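Local structure of flagellar brake protein YcgR (Klebsiella pneumoniae, 5KEC) at residues H129-D138 against L149-L159. The protein probably activates transcription of the type 3 fimbriae genes in response to the second messenger c-di-GMP, which it binds. Numbering follows the deposited sequence.
Sequences HKNGENYLFD and LMTKTPNLKFL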
loop_
_atom_site.group_PDB
_atom_site.type_symbol
_atom_site.label_atom_id
_atom_site.label_comp_id
_atom_site.label_asym_id
_atom_site.label_seq_id
_atom_site.Cartn_x
_atom_site.Cartn_y
_atom_site.Cartn_z
ATOM N N HIS B 129 0.367 -13.049 21.066
ATOM C CA HIS B 129 1.480 -12.114 21.090
ATOM C C HIS B 129 2.762 -12.870 21.438
ATOM O O HIS B 129 2.736 -14.081 21.678
ATOM C CB HIS B 129 1.211 -10.981 22.082
ATOM C CG HIS B 129 0.160 -10.010 21.621
ATOM N ND1 HIS B 129 0.260 -9.318 20.436
ATOM C CD2 HIS B 129 -1.007 -9.623 22.187
ATOM C CE1 HIS B 129 -0.803 -8.543 20.288
ATOM N NE2 HIS B 129 -1.587 -8.710 21.337
ATOM N N LYS B 130 3.879 -12.155 21.446
ATOM C CA LYS B 130 5.183 -12.757 21.685
ATOM C C LYS B 130 5.256 -13.464 23.037
ATOM O O LYS B 130 5.980 -14.450 23.185
ATOM C CB LYS B 130 6.284 -11.696 21.594
ATOM C CG LYS B 130 6.335 -10.953 20.267
ATOM C CD LYS B 130 7.555 -10.040 20.201
ATOM C CE LYS B 130 7.806 -9.541 18.783
ATOM N NZ LYS B 130 9.123 -8.849 18.647
ATOM N N ASN B 131 4.517 -12.957 24.019
ATOM C CA ASN B 131 4.530 -13.540 25.355
ATOM C C ASN B 131 3.494 -14.650 25.529
ATOM O O ASN B 131 3.243 -15.104 26.646
ATOM C CB ASN B 131 4.288 -12.461 26.406
ATOM C CG ASN B 131 2.920 -11.830 26.273
ATOM O OD1 ASN B 131 2.148 -12.189 25.380
ATOM N ND2 ASN B 131 2.602 -10.893 27.162
ATOM N N GLY B 132 2.877 -15.071 24.431
ATOM C CA GLY B 132 1.929 -16.170 24.482
ATOM C C GLY B 132 0.498 -15.758 24.776
ATOM O O GLY B 132 -0.410 -16.590 24.762
ATOM N N GLU B 133 0.286 -14.472 25.038
ATOM C CA GLU B 133 -1.060 -13.980 25.318
ATOM C C GLU B 133 -1.928 -14.007 24.062
ATOM O O GLU B 133 -1.493 -13.586 22.995
ATOM C CB GLU B 133 -1.008 -12.567 25.891
ATOM C CG GLU B 133 -2.371 -11.966 26.163
ATOM C CD GLU B 133 -2.285 -10.703 26.991
ATOM O OE1 GLU B 133 -1.762 -10.770 28.123
ATOM O OE2 GLU B 133 -2.732 -9.642 26.508
ATOM N N ASN B 134 -3.146 -14.523 24.197
ATOM C CA ASN B 134 -4.100 -14.568 23.091
ATOM C C ASN B 134 -4.614 -13.174 22.733
ATOM O O ASN B 134 -4.892 -12.361 23.615
ATOM C CB ASN B 134 -5.293 -15.463 23.454
ATOM C CG ASN B 134 -4.935 -16.940 23.490
ATOM O OD1 ASN B 134 -4.191 -17.429 22.643
ATOM N ND2 ASN B 134 -5.471 -17.659 24.475
ATOM N N TYR B 135 -4.721 -12.891 21.439
ATOM C CA TYR B 135 -5.433 -11.697 20.999
ATOM C C TYR B 135 -6.501 -12.038 19.980
ATOM O O TYR B 135 -6.423 -13.051 19.285
ATOM C CB TYR B 135 -4.490 -10.637 20.427
ATOM C CG TYR B 135 -3.744 -11.060 19.184
ATOM C CD1 TYR B 135 -4.397 -11.197 17.958
ATOM C CD2 TYR B 135 -2.382 -11.307 19.232
ATOM C CE1 TYR B 135 -3.706 -11.583 16.826
ATOM C CE2 TYR B 135 -1.684 -11.685 18.107
ATOM C CZ TYR B 135 -2.344 -11.822 16.908
ATOM O OH TYR B 135 -1.633 -12.206 15.794
ATOM N N LEU B 136 -7.491 -11.166 19.893
ATOM C CA LEU B 136 -8.566 -11.315 18.928
ATOM C C LEU B 136 -8.910 -9.935 18.407
ATOM O O LEU B 136 -9.008 -8.987 19.186
ATOM C CB LEU B 136 -9.791 -11.948 19.591
ATOM C CG LEU B 136 -11.020 -12.054 18.691
ATOM C CD1 LEU B 136 -10.692 -12.860 17.454
ATOM C CD2 LEU B 136 -12.183 -12.674 19.455
ATOM N N PHE B 137 -9.073 -9.812 17.094
ATOM C CA PHE B 137 -9.462 -8.539 16.500
ATOM C C PHE B 137 -10.625 -8.721 15.536
ATOM O O PHE B 137 -10.707 -9.734 14.844
ATOM C CB PHE B 137 -8.294 -7.921 15.731
ATOM C CG PHE B 137 -7.115 -7.535 16.589
ATOM C CD1 PHE B 137 -7.133 -6.367 17.328
ATOM C CD2 PHE B 137 -5.971 -8.320 16.612
ATOM C CE1 PHE B 137 -6.044 -6.004 18.102
ATOM C CE2 PHE B 137 -4.879 -7.959 17.377
ATOM C CZ PHE B 137 -4.917 -6.802 18.126
ATOM N N ASP B 138 -11.525 -7.740 15.495
ATOM C CA ASP B 138 -12.482 -7.647 14.405
ATOM C C ASP B 138 -11.756 -7.106 13.187
ATOM O O ASP B 138 -11.042 -6.105 13.277
ATOM C CB ASP B 138 -13.631 -6.700 14.761
ATOM C CG ASP B 138 -14.668 -7.346 15.655
ATOM O OD1 ASP B 138 -14.317 -8.281 16.410
ATOM O OD2 ASP B 138 -15.840 -6.915 15.604
ATOM N N LEU B 149 -7.875 -3.643 11.999
ATOM C CA LEU B 149 -8.331 -4.544 13.045
ATOM C C LEU B 149 -8.839 -3.695 14.181
ATOM O O LEU B 149 -8.311 -2.610 14.431
ATOM C CB LEU B 149 -7.179 -5.428 13.523
ATOM C CG LEU B 149 -6.414 -6.141 12.409
ATOM C CD1 LEU B 149 -5.140 -6.786 12.940
ATOM C CD2 LEU B 149 -7.302 -7.176 11.718
ATOM N N MET B 150 -9.867 -4.175 14.869
ATOM C CA MET B 150 -10.463 -3.402 15.940
ATOM C C MET B 150 -10.658 -4.227 17.202
ATOM O O MET B 150 -11.009 -5.407 17.147
ATOM C CB MET B 150 -11.795 -2.810 15.474
ATOM C CG MET B 150 -12.525 -1.993 16.519
ATOM S SD MET B 150 -13.780 -0.928 15.766
ATOM C CE MET B 150 -12.732 0.182 14.825
ATOM N N THR B 151 -10.413 -3.595 18.343
ATOM C CA THR B 151 -10.642 -4.226 19.632
ATOM C C THR B 151 -10.818 -3.155 20.696
ATOM O O THR B 151 -10.331 -2.034 20.548
ATOM C CB THR B 151 -9.470 -5.147 20.027
ATOM O OG1 THR B 151 -9.745 -5.734 21.299
ATOM C CG2 THR B 151 -8.173 -4.354 20.121
ATOM N N LYS B 152 -11.508 -3.496 21.775
ATOM C CA LYS B 152 -11.662 -2.561 22.882
ATOM C C LYS B 152 -10.578 -2.780 23.930
ATOM O O LYS B 152 -10.387 -1.951 24.824
ATOM C CB LYS B 152 -13.062 -2.676 23.492
ATOM C CG LYS B 152 -14.172 -2.407 22.481
ATOM C CD LYS B 152 -15.557 -2.725 23.035
ATOM C CE LYS B 152 -15.958 -1.744 24.115
ATOM N NZ LYS B 152 -15.873 -0.339 23.633
ATOM N N THR B 153 -9.855 -3.889 23.804
ATOM C CA THR B 153 -8.826 -4.247 24.779
ATOM C C THR B 153 -7.503 -4.621 24.117
ATOM O O THR B 153 -7.070 -5.770 24.184
ATOM C CB THR B 153 -9.280 -5.420 25.666
ATOM O OG1 THR B 153 -9.719 -6.504 24.838
ATOM C CG2 THR B 153 -10.422 -4.996 26.575
ATOM N N PRO B 154 -6.853 -3.647 23.472
ATOM C CA PRO B 154 -5.572 -3.933 22.822
ATOM C C PRO B 154 -4.444 -4.135 23.834
ATOM O O PRO B 154 -4.479 -3.564 24.930
ATOM C CB PRO B 154 -5.310 -2.668 22.004
ATOM C CG PRO B 154 -6.019 -1.582 22.764
ATOM C CD PRO B 154 -7.264 -2.240 23.310
ATOM N N ASN B 155 -3.470 -4.960 23.468
ATOM C CA ASN B 155 -2.225 -5.057 24.212
ATOM C C ASN B 155 -1.237 -4.113 23.537
ATOM O O ASN B 155 -0.481 -4.512 22.647
ATOM C CB ASN B 155 -1.698 -6.491 24.187
ATOM C CG ASN B 155 -0.709 -6.770 25.306
ATOM O OD1 ASN B 155 -0.042 -5.859 25.804
ATOM N ND2 ASN B 155 -0.616 -8.032 25.713
ATOM N N LEU B 156 -1.256 -2.851 23.957
ATOM C CA LEU B 156 -0.592 -1.796 23.199
ATOM C C LEU B 156 0.906 -1.981 22.971
ATOM O O LEU B 156 1.434 -1.571 21.934
ATOM C CB LEU B 156 -0.884 -0.429 23.823
ATOM C CG LEU B 156 -2.321 0.046 23.610
ATOM C CD1 LEU B 156 -2.579 1.354 24.351
ATOM C CD2 LEU B 156 -2.603 0.202 22.128
ATOM N N LYS B 157 1.596 -2.595 23.925
ATOM C CA LYS B 157 3.040 -2.722 23.802
ATOM C C LYS B 157 3.455 -3.626 22.637
ATOM O O LYS B 157 4.599 -3.589 22.194
ATOM C CB LYS B 157 3.660 -3.203 25.112
ATOM C CG LYS B 157 3.308 -4.620 25.500
ATOM C CD LYS B 157 3.952 -4.963 26.827
ATOM C CE LYS B 157 3.676 -6.399 27.230
ATOM N NZ LYS B 157 4.417 -6.751 28.478
ATOM N N PHE B 158 2.522 -4.425 22.129
ATOM C CA PHE B 158 2.819 -5.294 20.991
ATOM C C PHE B 158 2.338 -4.695 19.680
ATOM O O PHE B 158 2.421 -5.329 18.626
ATOM C CB PHE B 158 2.200 -6.669 21.192
ATOM C CG PHE B 158 2.813 -7.437 22.318
ATOM C CD1 PHE B 158 2.115 -7.649 23.493
ATOM C CD2 PHE B 158 4.103 -7.925 22.210
ATOM C CE1 PHE B 158 2.692 -8.352 24.536
ATOM C CE2 PHE B 158 4.678 -8.622 23.250
ATOM C CZ PHE B 158 3.972 -8.836 24.413
ATOM N N LEU B 159 1.839 -3.465 19.760
ATOM C CA LEU B 159 1.213 -2.816 18.622
ATOM C C LEU B 159 1.884 -1.493 18.277
ATOM O O LEU B 159 1.239 -0.576 17.771
ATOM C CB LEU B 159 -0.269 -2.587 18.912
ATOM C CG LEU B 159 -1.049 -3.839 19.310
ATOM C CD1 LEU B 159 -2.483 -3.499 19.680
ATOM C CD2 LEU B 159 -1.012 -4.861 18.184
HETATM O O HOH W 1 -4.132 -7.012 21.223
HETATM O O HOH W 2 0.377 -9.547 27.880
HETATM O O HOH W 3 -10.910 -8.332 21.279
#
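Thr151 OG1 is gripped from two sides: the backbone N of Thr153 donates to it at 3.1 Å, closing an ST turn, and a water joins it to the carbonyl O of Leu136 across the contact. Its direct separation from that carbonyl is too long for a bond, so the water spans the gap where the two segments diverge. Just before this, Asp138 and Met150 form an antiparallel hydrogen-bonded pair, Asp138 N to Met150 O 2.9 Å and Met150 N to Asp138 O 2.8 Å. Phe137 fills the angle beyond: its CB meets CB of Leu149 at 3.5 Å, the two side chains crossing at about a right angle, while ring atom CE1 reaches CG2 of Thr151 at 3.4 Å. A chi1 of 180° sends Thr151 OG1 opposite the backbone N and leaves CG2 between N and the carbonyl carbon, facing that ring.

Farther out, a type I turn from His129 to Gly132 lies against Phe158. The His129 and Phe158 rings are nearly parallel, 11° apart, but barely overlap; instead His129 CB sits over the Phe158 face, 3.8 Å from its centroid, a CH-pi contact. Tyr135 covers the other imidazole face, and an in-plane water links NE2 to Asn155 N. Asn131 OD1 accepts from Glu133 N, an Asx turn, while its ND2 lies at the Phe158 edge, 3.7 Å from CE1. Asn155 ND2 makes a weak, bent bond to Glu133 OE2 (117° at the hydrogen); another water accepts from Asn155 ND2 and Asn131 ND2.

The contact joins the arms of hairpin 134-142/146-151 at their open end, and the loops beyond. The turn end carries Asp141, Ser143 and Gly146, the PilZ D-x-S-x-x-G pattern that binds c-di-GMP, absent from this apo model. Strand 124-128 borders one arm; strand 199-210 borders the other, with Leu149 beside Cys207 and Met150 beside Gln204.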